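Local coordinates for uncharacterized protein (Staphylococcus aureus, PDB 4YBV) that probably hydrolyses thioesters, as expected of a hot dog fold thioesterase, and assembles from four copies of the chain, at residues E9-S14 and I25-T30; Q18-V23 and A58-T63; M73-I78 and T115-T120; V86-E91 and I104-D109. The protein carries 1 engineered substitution. All coordinates share one frame; numbering follows the deposited sequence.

Contact 1 (E9-S14 and I25-T30); sequences ETFEMS and ISMPVT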
loop_
_atom_site.group_PDB
_atom_site.type_symbol
_atom_site.label_atom_id
_atom_site.label_comp_id
_atom_site.label_asym_id
_atom_site.label_seq_id
_atom_site.Cartn_x
_atom_site.Cartn_y
_atom_site.Cartn_z
ATOM N N GLU A 9 -21.936 11.905 8.805
ATOM C CA GLU A 9 -22.989 11.965 9.781
ATOM C C GLU A 9 -23.239 10.584 10.366
ATOM O O GLU A 9 -23.427 10.440 11.530
ATOM C CB GLU A 9 -24.256 12.508 9.178
ATOM C CG GLU A 9 -25.427 12.401 10.130
ATOM C CD GLU A 9 -26.739 12.810 9.523
ATOM O OE1 GLU A 9 -26.737 13.526 8.527
ATOM O OE2 GLU A 9 -27.769 12.415 10.071
ATOM N N THR A 10 -23.237 9.574 9.518
ATOM C CA THR A 10 -23.507 8.236 9.999
ATOM C C THR A 10 -22.503 7.844 11.071
ATOM O O THR A 10 -22.855 7.182 12.047
ATOM C CB THR A 10 -23.430 7.204 8.856
ATOM O OG1 THR A 10 -24.338 7.573 7.820
ATOM C CG2 THR A 10 -23.761 5.826 9.376
ATOM N N PHE A 11 -21.246 8.275 10.897
ATOM C CA PHE A 11 -20.196 7.879 11.834
ATOM C C PHE A 11 -20.071 8.882 12.980
ATOM O O PHE A 11 -19.230 8.709 13.841
ATOM C CB PHE A 11 -18.824 7.749 11.137
ATOM C CG PHE A 11 -18.632 6.429 10.381
ATOM C CD1 PHE A 11 -19.683 5.521 10.263
ATOM C CD2 PHE A 11 -17.401 6.107 9.800
ATOM C CE1 PHE A 11 -19.499 4.303 9.573
ATOM C CE2 PHE A 11 -17.223 4.896 9.115
ATOM C CZ PHE A 11 -18.270 4.002 9.008
ATOM N N GLU A 12 -20.891 9.923 12.971
ATOM C CA GLU A 12 -20.838 10.966 14.023
ATOM C C GLU A 12 -19.444 11.582 14.129
ATOM O O GLU A 12 -18.882 11.700 15.234
ATOM C CB GLU A 12 -21.252 10.386 15.378
ATOM C CG GLU A 12 -22.624 9.756 15.352
ATOM C CD GLU A 12 -23.141 9.499 16.743
ATOM O OE1 GLU A 12 -22.961 10.378 17.618
ATOM O OE2 GLU A 12 -23.705 8.412 16.960
ATOM N N MET A 13 -18.879 11.919 12.966
ATOM C CA MET A 13 -17.552 12.534 12.883
ATOM C C MET A 13 -17.608 13.970 13.348
ATOM O O MET A 13 -18.551 14.689 13.008
ATOM C CB MET A 13 -17.016 12.503 11.452
ATOM C CG MET A 13 -16.837 11.072 10.881
ATOM S SD MET A 13 -15.932 11.192 9.343
ATOM C CE MET A 13 -16.122 9.516 8.760
ATOM N N SER A 14 -16.600 14.404 14.094
ATOM C CA SER A 14 -16.465 15.855 14.372
ATOM C C SER A 14 -15.061 16.361 14.101
ATOM O O SER A 14 -14.072 15.722 14.454
ATOM C CB SER A 14 -16.885 16.192 15.812
ATOM O OG SER A 14 -16.152 15.420 16.742
ATOM N N ILE A 25 -9.814 14.925 12.985
ATOM C CA ILE A 25 -11.236 14.509 13.074
ATOM C C ILE A 25 -11.415 13.319 13.969
ATOM O O ILE A 25 -10.633 12.390 13.903
ATOM C CB ILE A 25 -11.812 14.062 11.718
ATOM C CG1 ILE A 25 -11.272 14.881 10.590
ATOM C CG2 ILE A 25 -13.310 14.115 11.717
ATOM C CD1 ILE A 25 -11.937 14.474 9.320
ATOM N N SER A 26 -12.476 13.290 14.752
ATOM C CA SER A 26 -12.689 12.169 15.650
ATOM C C SER A 26 -14.110 11.614 15.527
ATOM O O SER A 26 -14.985 12.223 14.883
ATOM C CB SER A 26 -12.413 12.584 17.117
ATOM O OG SER A 26 -13.228 13.671 17.496
ATOM N N MET A 27 -14.340 10.467 16.148
ATOM C CA MET A 27 -15.672 9.858 16.127
ATOM C C MET A 27 -15.774 8.870 17.254
ATOM O O MET A 27 -14.747 8.337 17.686
ATOM C CB MET A 27 -15.947 9.179 14.766
ATOM C CG MET A 27 -15.163 7.888 14.558
ATOM S SD MET A 27 -15.387 7.174 12.883
ATOM C CE MET A 27 -14.610 5.614 13.089
ATOM N N PRO A 28 -17.003 8.633 17.762
ATOM C CA PRO A 28 -17.233 7.656 18.841
ATOM C C PRO A 28 -17.179 6.204 18.362
ATOM O O PRO A 28 -17.664 5.896 17.288
ATOM C CB PRO A 28 -18.650 7.981 19.326
ATOM C CG PRO A 28 -19.338 8.581 18.136
ATOM C CD PRO A 28 -18.240 9.357 17.402
ATOM N N VAL A 29 -16.617 5.326 19.176
ATOM C CA VAL A 29 -16.621 3.907 18.854
ATOM C C VAL A 29 -17.925 3.340 19.382
ATOM O O VAL A 29 -18.060 3.122 20.593
ATOM C CB VAL A 29 -15.424 3.187 19.466
ATOM C CG1 VAL A 29 -15.488 1.677 19.161
ATOM C CG2 VAL A 29 -14.142 3.792 18.954
ATOM N N THR A 30 -18.890 3.135 18.482
ATOM C CA THR A 30 -20.216 2.635 18.853
ATOM C C THR A 30 -20.464 1.274 18.201
ATOM O O THR A 30 -19.686 0.866 17.348
ATOM C CB THR A 30 -21.319 3.637 18.440
ATOM O OG1 THR A 30 -21.363 3.755 17.012
ATOM C CG2 THR A 30 -21.033 5.018 19.038
HETATM O O HOH W 1 -19.071 6.351 15.127
#

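Contact 2 (Q18-V23 and A58-T63); sequences QEDGLV and ANLIDT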
loop_
_atom_site.group_PDB
_atom_site.type_symbol
_atom_site.label_atom_id
_atom_site.label_comp_id
_atom_site.label_asym_id
_atom_site.label_seq_id
_atom_site.Cartn_x
_atom_site.Cartn_y
_atom_site.Cartn_z
ATOM N N GLN A 18 -8.581 22.202 12.339
ATOM C CA GLN A 18 -8.146 22.327 10.960
ATOM C C GLN A 18 -7.169 23.484 10.833
ATOM O O GLN A 18 -7.448 24.568 11.330
ATOM C CB GLN A 18 -9.323 22.642 10.042
ATOM C CG GLN A 18 -10.212 21.528 9.692
ATOM C CD GLN A 18 -11.397 22.034 8.884
ATOM O OE1 GLN A 18 -11.605 21.624 7.749
ATOM N NE2 GLN A 18 -12.174 22.926 9.471
ATOM N N GLU A 19 -6.067 23.282 10.141
ATOM C CA GLU A 19 -5.257 24.408 9.660
ATOM C C GLU A 19 -4.652 23.932 8.371
ATOM O O GLU A 19 -4.754 22.765 8.061
ATOM C CB GLU A 19 -4.190 24.837 10.670
ATOM C CG GLU A 19 -3.464 23.687 11.378
ATOM C CD GLU A 19 -2.401 24.173 12.366
ATOM O OE1 GLU A 19 -2.491 23.873 13.588
ATOM O OE2 GLU A 19 -1.479 24.857 11.898
ATOM N N ASP A 20 -4.047 24.815 7.603
ATOM C CA ASP A 20 -3.459 24.365 6.344
ATOM C C ASP A 20 -2.486 23.201 6.586
ATOM O O ASP A 20 -1.652 23.263 7.493
ATOM C CB ASP A 20 -2.773 25.538 5.631
ATOM C CG ASP A 20 -3.765 26.372 4.815
ATOM O OD1 ASP A 20 -4.988 26.287 5.085
ATOM O OD2 ASP A 20 -3.333 27.093 3.887
ATOM N N GLY A 21 -2.657 22.107 5.827
ATOM C CA GLY A 21 -1.824 20.920 5.971
ATOM C C GLY A 21 -2.120 20.059 7.182
ATOM O O GLY A 21 -1.357 19.130 7.511
ATOM N N LEU A 22 -3.230 20.325 7.865
ATOM C CA LEU A 22 -3.495 19.553 9.069
ATOM C C LEU A 22 -4.988 19.441 9.329
ATOM O O LEU A 22 -5.731 20.451 9.314
ATOM C CB LEU A 22 -2.794 20.183 10.276
ATOM C CG LEU A 22 -2.992 19.552 11.647
ATOM C CD1 LEU A 22 -2.366 18.146 11.710
ATOM C CD2 LEU A 22 -2.433 20.476 12.735
ATOM N N VAL A 23 -5.439 18.205 9.537
ATOM C CA VAL A 23 -6.831 17.971 9.913
ATOM C C VAL A 23 -6.931 16.974 11.065
ATOM O O VAL A 23 -6.331 15.910 11.050
ATOM C CB VAL A 23 -7.658 17.464 8.718
ATOM C CG1 VAL A 23 -9.098 17.196 9.154
ATOM C CG2 VAL A 23 -7.636 18.488 7.617
ATOM N N ALA A 58 -9.134 19.567 0.282
ATOM C CA ALA A 58 -10.166 20.538 -0.066
ATOM C C ALA A 58 -9.842 21.917 0.539
ATOM O O ALA A 58 -10.005 22.931 -0.129
ATOM C CB ALA A 58 -11.541 20.066 0.402
ATOM N N ASN A 59 -9.368 21.938 1.785
ATOM C CA ASN A 59 -8.955 23.183 2.441
ATOM C C ASN A 59 -7.731 23.836 1.794
ATOM O O ASN A 59 -7.544 25.041 1.932
ATOM C CB ASN A 59 -8.653 22.952 3.930
ATOM C CG ASN A 59 -9.898 22.725 4.739
ATOM O OD1 ASN A 59 -10.984 23.107 4.303
ATOM N ND2 ASN A 59 -9.763 22.102 5.939
ATOM N N LEU A 60 -6.888 23.045 1.123
ATOM C CA LEU A 60 -5.672 23.597 0.519
ATOM C C LEU A 60 -5.816 24.091 -0.925
ATOM O O LEU A 60 -4.901 24.709 -1.468
ATOM C CB LEU A 60 -4.554 22.553 0.544
ATOM C CG LEU A 60 -3.908 22.191 1.878
ATOM C CD1 LEU A 60 -2.883 21.129 1.621
ATOM C CD2 LEU A 60 -3.282 23.399 2.573
ATOM N N ILE A 61 -6.934 23.795 -1.567
ATOM C CA ILE A 61 -7.062 24.124 -2.976
ATOM C C ILE A 61 -8.211 25.088 -3.220
ATOM O O ILE A 61 -8.976 25.440 -2.293
ATOM C CB ILE A 61 -7.283 22.858 -3.859
ATOM C CG1 ILE A 61 -8.658 22.255 -3.577
ATOM C CG2 ILE A 61 -6.157 21.830 -3.646
ATOM C CD1 ILE A 61 -9.027 21.136 -4.498
ATOM N N ASP A 62 -8.331 25.513 -4.475
ATOM C CA ASP A 62 -9.431 26.387 -4.848
ATOM C C ASP A 62 -10.678 25.595 -5.266
ATOM O O ASP A 62 -10.803 25.127 -6.407
ATOM C CB ASP A 62 -8.969 27.348 -5.953
ATOM C CG ASP A 62 -9.934 28.491 -6.183
ATOM O OD1 ASP A 62 -11.162 28.313 -6.035
ATOM O OD2 ASP A 62 -9.443 29.612 -6.466
ATOM N N THR A 63 -11.587 25.467 -4.301
ATOM C CA THR A 63 -12.828 24.701 -4.411
ATOM C C THR A 63 -13.579 25.034 -5.692
ATOM O O THR A 63 -14.192 24.169 -6.314
ATOM C CB THR A 63 -13.759 24.966 -3.175
ATOM O OG1 THR A 63 -13.442 24.058 -2.116
ATOM C CG2 THR A 63 -15.226 24.786 -3.523
HETATM O O HOH W 2 -7.294 21.626 6.847
#

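Contact 3 (M73-I78 and T115-T120); sequences MNANHI and TVMRGT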
loop_
_atom_site.group_PDB
_atom_site.type_symbol
_atom_site.label_atom_id
_atom_site.label_comp_id
_atom_site.label_asym_id
_atom_site.label_seq_id
_atom_site.Cartn_x
_atom_site.Cartn_y
_atom_site.Cartn_z
ATOM N N MET A 73 -5.158 4.677 -1.155
ATOM C CA MET A 73 -5.158 4.717 0.307
ATOM C C MET A 73 -4.491 3.467 0.803
ATOM O O MET A 73 -4.750 2.380 0.266
ATOM C CB MET A 73 -6.586 4.770 0.877
ATOM C CG MET A 73 -7.405 5.976 0.449
ATOM S SD MET A 73 -6.856 7.468 1.345
ATOM C CE MET A 73 -7.220 8.696 0.088
ATOM N N ASN A 74 -3.676 3.564 1.834
ATOM C CA ASN A 74 -3.161 2.342 2.424
ATOM C C ASN A 74 -3.069 2.482 3.931
ATOM O O ASN A 74 -2.945 3.594 4.460
ATOM C CB ASN A 74 -1.805 1.956 1.807
ATOM C CG ASN A 74 -0.756 3.085 1.908
ATOM O OD1 ASN A 74 -0.198 3.350 2.990
ATOM N ND2 ASN A 74 -0.483 3.724 0.785
ATOM N N ALA A 75 -3.115 1.348 4.621
ATOM C CA ALA A 75 -3.305 1.320 6.076
ATOM C C ALA A 75 -2.672 0.087 6.746
ATOM O O ALA A 75 -2.747 -1.025 6.210
ATOM C CB ALA A 75 -4.772 1.358 6.380
ATOM N N ASN A 76 -2.064 0.296 7.916
ATOM C CA ASN A 76 -1.678 -0.751 8.849
ATOM C C ASN A 76 -2.541 -0.619 10.065
ATOM O O ASN A 76 -2.622 0.459 10.686
ATOM C CB ASN A 76 -0.206 -0.663 9.311
ATOM C CG ASN A 76 0.762 -1.259 8.336
ATOM O OD1 ASN A 76 1.129 -0.612 7.347
ATOM N ND2 ASN A 76 1.251 -2.456 8.631
ATOM N N HIS A 77 -3.148 -1.730 10.445
ATOM C CA HIS A 77 -3.930 -1.823 11.661
ATOM C C HIS A 77 -2.992 -2.256 12.799
ATOM O O HIS A 77 -2.224 -3.209 12.623
ATOM C CB HIS A 77 -5.108 -2.813 11.441
ATOM C CG HIS A 77 -6.091 -2.356 10.387
ATOM N ND1 HIS A 77 -6.761 -1.151 10.463
ATOM C CD2 HIS A 77 -6.516 -2.947 9.243
ATOM C CE1 HIS A 77 -7.570 -1.033 9.430
ATOM N NE2 HIS A 77 -7.433 -2.106 8.665
ATOM N N ILE A 78 -3.048 -1.559 13.939
ATOM C CA ILE A 78 -2.067 -1.746 15.021
ATOM C C ILE A 78 -2.725 -2.267 16.284
ATOM O O ILE A 78 -2.765 -3.461 16.501
ATOM C CB ILE A 78 -1.310 -0.437 15.386
ATOM C CG1 ILE A 78 -0.694 0.228 14.159
ATOM C CG2 ILE A 78 -0.224 -0.696 16.449
ATOM C CD1 ILE A 78 0.356 -0.595 13.491
ATOM N N THR A 115 -4.475 2.765 13.835
ATOM C CA THR A 115 -4.263 2.645 12.376
ATOM C C THR A 115 -3.266 3.682 11.926
ATOM O O THR A 115 -3.364 4.831 12.339
ATOM C CB THR A 115 -5.566 2.882 11.572
ATOM O OG1 THR A 115 -6.580 1.984 12.047
ATOM C CG2 THR A 115 -5.368 2.611 10.085
ATOM N N VAL A 116 -2.363 3.332 11.038
ATOM C CA VAL A 116 -1.429 4.272 10.453
ATOM C C VAL A 116 -1.673 4.180 8.960
ATOM O O VAL A 116 -1.801 3.114 8.439
ATOM C CB VAL A 116 0.013 4.040 10.856
ATOM C CG1 VAL A 116 0.433 2.647 10.563
ATOM C CG2 VAL A 116 0.901 4.950 10.099
ATOM N N MET A 117 -1.797 5.308 8.299
ATOM C CA MET A 117 -2.189 5.358 6.939
ATOM C C MET A 117 -1.527 6.366 6.066
ATOM O O MET A 117 -1.126 7.399 6.528
ATOM C CB MET A 117 -3.626 5.881 6.912
ATOM C CG MET A 117 -4.774 4.949 6.972
ATOM S SD MET A 117 -6.431 5.676 6.897
ATOM C CE MET A 117 -6.674 6.105 5.221
ATOM N N ARG A 118 -1.484 6.083 4.789
ATOM C CA ARG A 118 -1.032 7.133 3.858
ATOM C C ARG A 118 -2.093 7.246 2.789
ATOM O O ARG A 118 -2.667 6.232 2.373
ATOM C CB ARG A 118 0.365 6.826 3.261
ATOM C CG ARG A 118 1.039 7.986 2.461
ATOM C CD ARG A 118 2.538 7.720 2.178
ATOM N NE ARG A 118 2.630 6.659 1.202
ATOM C CZ ARG A 118 2.976 5.402 1.468
ATOM N NH1 ARG A 118 3.353 5.045 2.690
ATOM N NH2 ARG A 118 2.941 4.504 0.497
ATOM N N GLY A 119 -2.399 8.466 2.374
ATOM C CA GLY A 119 -3.328 8.665 1.282
ATOM C C GLY A 119 -2.858 9.582 0.179
ATOM O O GLY A 119 -2.192 10.579 0.409
ATOM N N THR A 120 -3.194 9.217 -1.039
ATOM C CA THR A 120 -2.879 9.987 -2.212
ATOM C C THR A 120 -4.116 10.517 -2.883
ATOM O O THR A 120 -4.967 9.742 -3.363
ATOM C CB THR A 120 -2.126 9.180 -3.246
ATOM O OG1 THR A 120 -0.959 8.632 -2.644
ATOM C CG2 THR A 120 -1.760 10.091 -4.418
#

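Contact 4 (V86-E91 and I104-D109); sequences VTATAE and IKIKND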
loop_
_atom_site.group_PDB
_atom_site.type_symbol
_atom_site.label_atom_id
_atom_site.label_comp_id
_atom_site.label_asym_id
_atom_site.label_seq_id
_atom_site.Cartn_x
_atom_site.Cartn_y
_atom_site.Cartn_z
ATOM N N VAL A 86 -12.148 7.669 18.747
ATOM C CA VAL A 86 -10.894 7.598 18.029
ATOM C C VAL A 86 -10.685 8.890 17.281
ATOM O O VAL A 86 -11.642 9.548 16.831
ATOM C CB VAL A 86 -10.841 6.402 17.054
ATOM C CG1 VAL A 86 -10.928 5.122 17.859
ATOM C CG2 VAL A 86 -11.945 6.495 15.992
ATOM N N THR A 87 -9.412 9.240 17.145
ATOM C CA THR A 87 -9.023 10.503 16.563
ATOM C C THR A 87 -7.995 10.305 15.488
ATOM O O THR A 87 -6.952 9.677 15.678
ATOM C CB THR A 87 -8.432 11.453 17.645
ATOM O OG1 THR A 87 -9.389 11.589 18.687
ATOM C CG2 THR A 87 -8.144 12.807 17.019
ATOM N N ALA A 88 -8.297 10.865 14.341
ATOM C CA ALA A 88 -7.424 10.810 13.188
ATOM C C ALA A 88 -6.739 12.160 13.003
ATOM O O ALA A 88 -7.426 13.166 12.877
ATOM C CB ALA A 88 -8.220 10.483 11.977
ATOM N N THR A 89 -5.408 12.151 12.921
ATOM C CA THR A 89 -4.617 13.332 12.581
ATOM C C THR A 89 -3.972 13.151 11.226
ATOM O O THR A 89 -3.120 12.268 11.026
ATOM C CB THR A 89 -3.511 13.636 13.649
ATOM O OG1 THR A 89 -4.115 13.733 14.929
ATOM C CG2 THR A 89 -2.806 14.948 13.364
ATOM N N ALA A 90 -4.431 13.950 10.272
ATOM C CA ALA A 90 -3.894 13.948 8.938
ATOM C C ALA A 90 -2.905 15.123 8.802
ATOM O O ALA A 90 -3.284 16.264 9.013
ATOM C CB ALA A 90 -5.001 14.065 7.904
ATOM N N GLU A 91 -1.660 14.835 8.434
ATOM C CA GLU A 91 -0.688 15.906 8.162
ATOM C C GLU A 91 -0.170 15.743 6.747
ATOM O O GLU A 91 0.202 14.632 6.351
ATOM C CB GLU A 91 0.478 15.871 9.159
ATOM C CG GLU A 91 0.090 15.569 10.606
ATOM C CD GLU A 91 1.308 15.313 11.507
ATOM O OE1 GLU A 91 2.421 15.739 11.129
ATOM O OE2 GLU A 91 1.149 14.684 12.582
ATOM N N ILE A 104 -1.570 9.864 7.851
ATOM C CA ILE A 104 -2.662 9.873 8.824
ATOM C C ILE A 104 -2.396 8.896 9.954
ATOM O O ILE A 104 -2.129 7.721 9.717
ATOM C CB ILE A 104 -4.042 9.527 8.206
ATOM C CG1 ILE A 104 -4.330 10.298 6.926
ATOM C CG2 ILE A 104 -5.173 9.807 9.204
ATOM C CD1 ILE A 104 -4.109 9.481 5.672
ATOM N N LYS A 105 -2.472 9.386 11.188
ATOM C CA LYS A 105 -2.332 8.513 12.328
ATOM C C LYS A 105 -3.630 8.524 13.141
ATOM O O LYS A 105 -4.157 9.572 13.486
ATOM C CB LYS A 105 -1.124 8.930 13.174
ATOM C CG LYS A 105 0.223 8.631 12.471
ATOM C CD LYS A 105 1.392 9.108 13.340
ATOM C CE LYS A 105 2.722 8.616 12.788
ATOM N NZ LYS A 105 2.873 8.897 11.334
ATOM N N ILE A 106 -4.153 7.346 13.432
ATOM C CA ILE A 106 -5.415 7.226 14.142
ATOM C C ILE A 106 -5.188 6.509 15.441
ATOM O O ILE A 106 -4.647 5.383 15.471
ATOM C CB ILE A 106 -6.470 6.505 13.299
ATOM C CG1 ILE A 106 -6.416 7.105 11.879
ATOM C CG2 ILE A 106 -7.826 6.656 13.958
ATOM C CD1 ILE A 106 -7.439 6.627 10.894
ATOM N N LYS A 107 -5.580 7.209 16.511
ATOM C CA LYS A 107 -5.348 6.795 17.884
ATOM C C LYS A 107 -6.614 6.620 18.658
ATOM O O LYS A 107 -7.616 7.266 18.357
ATOM C CB LYS A 107 -4.471 7.829 18.625
ATOM C CG LYS A 107 -3.109 8.018 18.011
ATOM C CD LYS A 107 -2.249 9.020 18.771
ATOM C CE LYS A 107 -0.878 9.069 18.155
ATOM N NZ LYS A 107 -0.092 10.176 18.789
ATOM N N ASN A 108 -6.572 5.771 19.685
ATOM C CA ASN A 108 -7.698 5.669 20.617
ATOM C C ASN A 108 -7.490 6.598 21.826
ATOM O O ASN A 108 -6.577 7.433 21.809
ATOM C CB ASN A 108 -7.936 4.213 21.088
ATOM C CG ASN A 108 -6.730 3.589 21.814
ATOM O OD1 ASN A 108 -5.781 4.277 22.251
ATOM N ND2 ASN A 108 -6.766 2.257 21.936
ATOM N N ASP A 109 -8.349 6.405 22.836
ATOM C CA ASP A 109 -8.396 7.105 24.131
ATOM C C ASP A 109 -7.186 6.959 25.014
ATOM O O ASP A 109 -6.987 7.746 25.943
ATOM C CB ASP A 109 -9.578 6.592 24.943
ATOM C CG ASP A 109 -10.780 7.381 24.707
ATOM O OD1 ASP A 109 -11.832 7.066 25.327
ATOM O OD2 ASP A 109 -10.668 8.335 23.890
#

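Contact 1 (E9-S14 and I25-T30)
The pyrrolidine ring of P28 is one bump, pressed into the turn at E12, where a Schellman motif closes helix 7-10 with positive phi. P28 CD comes to 3.3 Å from E12 O, and P28 CG lies 3.8 Å from E12 CB, the two side chains crossing at about a right angle. M27 is the second, filling the hollow beside F11. Its CB rests 3.4 Å from F11 O, and with CG between the backbone N and carbonyl carbon (chi1 73°) the extended chain runs alongside the phenyl group. M27 SD ends 3.8 Å from F11 CD2, an oblique Met-aromatic contact. The I25 methyl CG2 comes to S14 O and against M13 CB, while M13 leans on L48 and T51 of helix 42-60. F11 also packs on L7 of the second subunit. S14 and S26 form an antiparallel hydrogen-bonded pair, S14 N to S26 O at 2.8 Å and S26 N to S14 O at 2.9 Å; D16 and R85 hold the S26 hydroxyl. Direct backbone bonds thus secure one end, whereas at the other a water donates to both F11 O (2.7 Å) and P28 O (2.6 Å), bridging two acceptors that need a donor between them.

Contact 2 (Q18-V23 and A58-T63)
This is a surface contact between a beta hairpin and the last turn of the long helix that the hot dog sheet wraps: Q18-V23 carries the type II turn E19-L22 linking strands 14-19 and 22-28, and A58-T63 runs out of helix 42-60. The polar half joins two amides. N59 ND2 donates to Q18 OE1 at 2.6 Å in a nearly straight bond (165° at the hydrogen). The acceptor lies in the amide plane of N59, yet the donor stands 52° above the carbonyl plane of Q18, not on a lone pair. The two side chains cross at about a right angle. N59 ND2 also gives a bond to a water 2.7 Å away, which can donate to E19 O at 3.0 Å, a possible bridge to the turn. Beside it, L60 lays one methyl against the turn in van der Waals contact: with CD1 anti to CA (chi2 178°), the other methyl, CD2, is turned to the hairpin, 3.6 Å from G21 N and 3.8 Å from D20 CB and CG. The hairpin tip borders strand 85-95 through the backbone pairing of G21 with I92, while L60 from the helix end covers I92 and, on strand 99-107, H100 and W102.

Contact 3 (M73-I78 and T115-T120)
N74 and R118 face each other across two antiparallel strands of the hot dog sheet, 67-77 at its edge within the chain and 113-124 beside it. N74 ND2 stands over one face of the R118 guanidinium, toward its rim and 3.5 Å from NH2, with the amide and guanidinium planes 54° apart. Neither group is spent on the other: N74 OD1 bonds to R118 of the third subunit, R118 NE to N76 of that subunit, and N74 ND2 to E72 of its own chain. Farther along this face, N76 CB rests 3.6 Å from V116 CG1. Backbone bonds pair N74 with R118 and N76 with V116, the N74 N to R118 O bond measuring 2.9 Å. On the face toward helix 42-60, H77 and T115 point the same way, T115 OG1 at the edge of the imidazole 3.5 Å from ND1; their stronger partners are E50 of the second subunit for H77 NE2 and S45 for T115 OG1. M73, N74, A75 and N76 also pair with a strand of the second subunit, carrying the sheet across the interface. A75 CB meets the M117 shaft at CG, 3.6 Å away. M73 folds back at chi2 (-75°), laying its SD over G119, 3.7 Å from CA and 4.1 Å from M117 CE.

Contact 4 (V86-E91 and I104-D109)
T87 and T89 pair with K107 and K105 as antiparallel hydrogen-bonded pairs, the strand axes 4.6 Å apart at 165°, with T87 N to K107 O and T89 N to K105 O both at 2.9 Å. On the face turned to helix 42-60, two small side chains receive two branched ones. A88 CB sits between the isoleucines, 3.8 Å from I106 CG1 and 4.2 Å from I104 CG2. A90 CB supports the other branch of I104, with CG1 at 3.9 Å. In I106, CG1 stands anti to the carbonyl carbon (chi1 -45°), which leans this branch over A88 and leaves the CG2 methyl near T87 O, 3.6 Å away. I104 is turned alike, its CG2 3.7 Å from T89 O. V86, at the end of the strand, brings CB 4.3 Å from I106 CG2. Helix 42-60 covers the alanines and isoleucines: L48 on A88, A52 on A90, C53 on I104 and S45 on I106. The reverse face carries T87, T89, K105 and K107; both lysine chains lead away from strand 86-91, K105 toward a salt bridge with D103. Past the strand end, N108 OD1 accepts from the backbone N of K110 and of Q112 in the turn that follows. The hairpin is thus two-sided in chemistry: short and branched hydrocarbon groups against the helix, hydroxyls and lysines on the partly exposed side.

In the fold
All four contacts lie on one antiparallel sheet, ordered 14-19, 22-28, 85-95, 99-107, 113-124, 67-77, with helix 42-60 against it. Contacts 1 and 2 share strand 22-28, next to the edge strand 14-19, their centres about 20 Å apart and their segments alternating along the chain; both close before contact 3 opens. Contact 4, the central hairpin, falls between the two segments of contact 3. It touches all the others: strand 85-95 bonds to strand 22-28 of contacts 1 and 2 (centres about 12 and 17 Å away), strand 99-107 to strand 113-124 of contact 3 (about 11 Å). Contacts 1 and 3 both touch the second subunit, contact 1 through the end of helix 7-10, contact 3 by continuing the sheet.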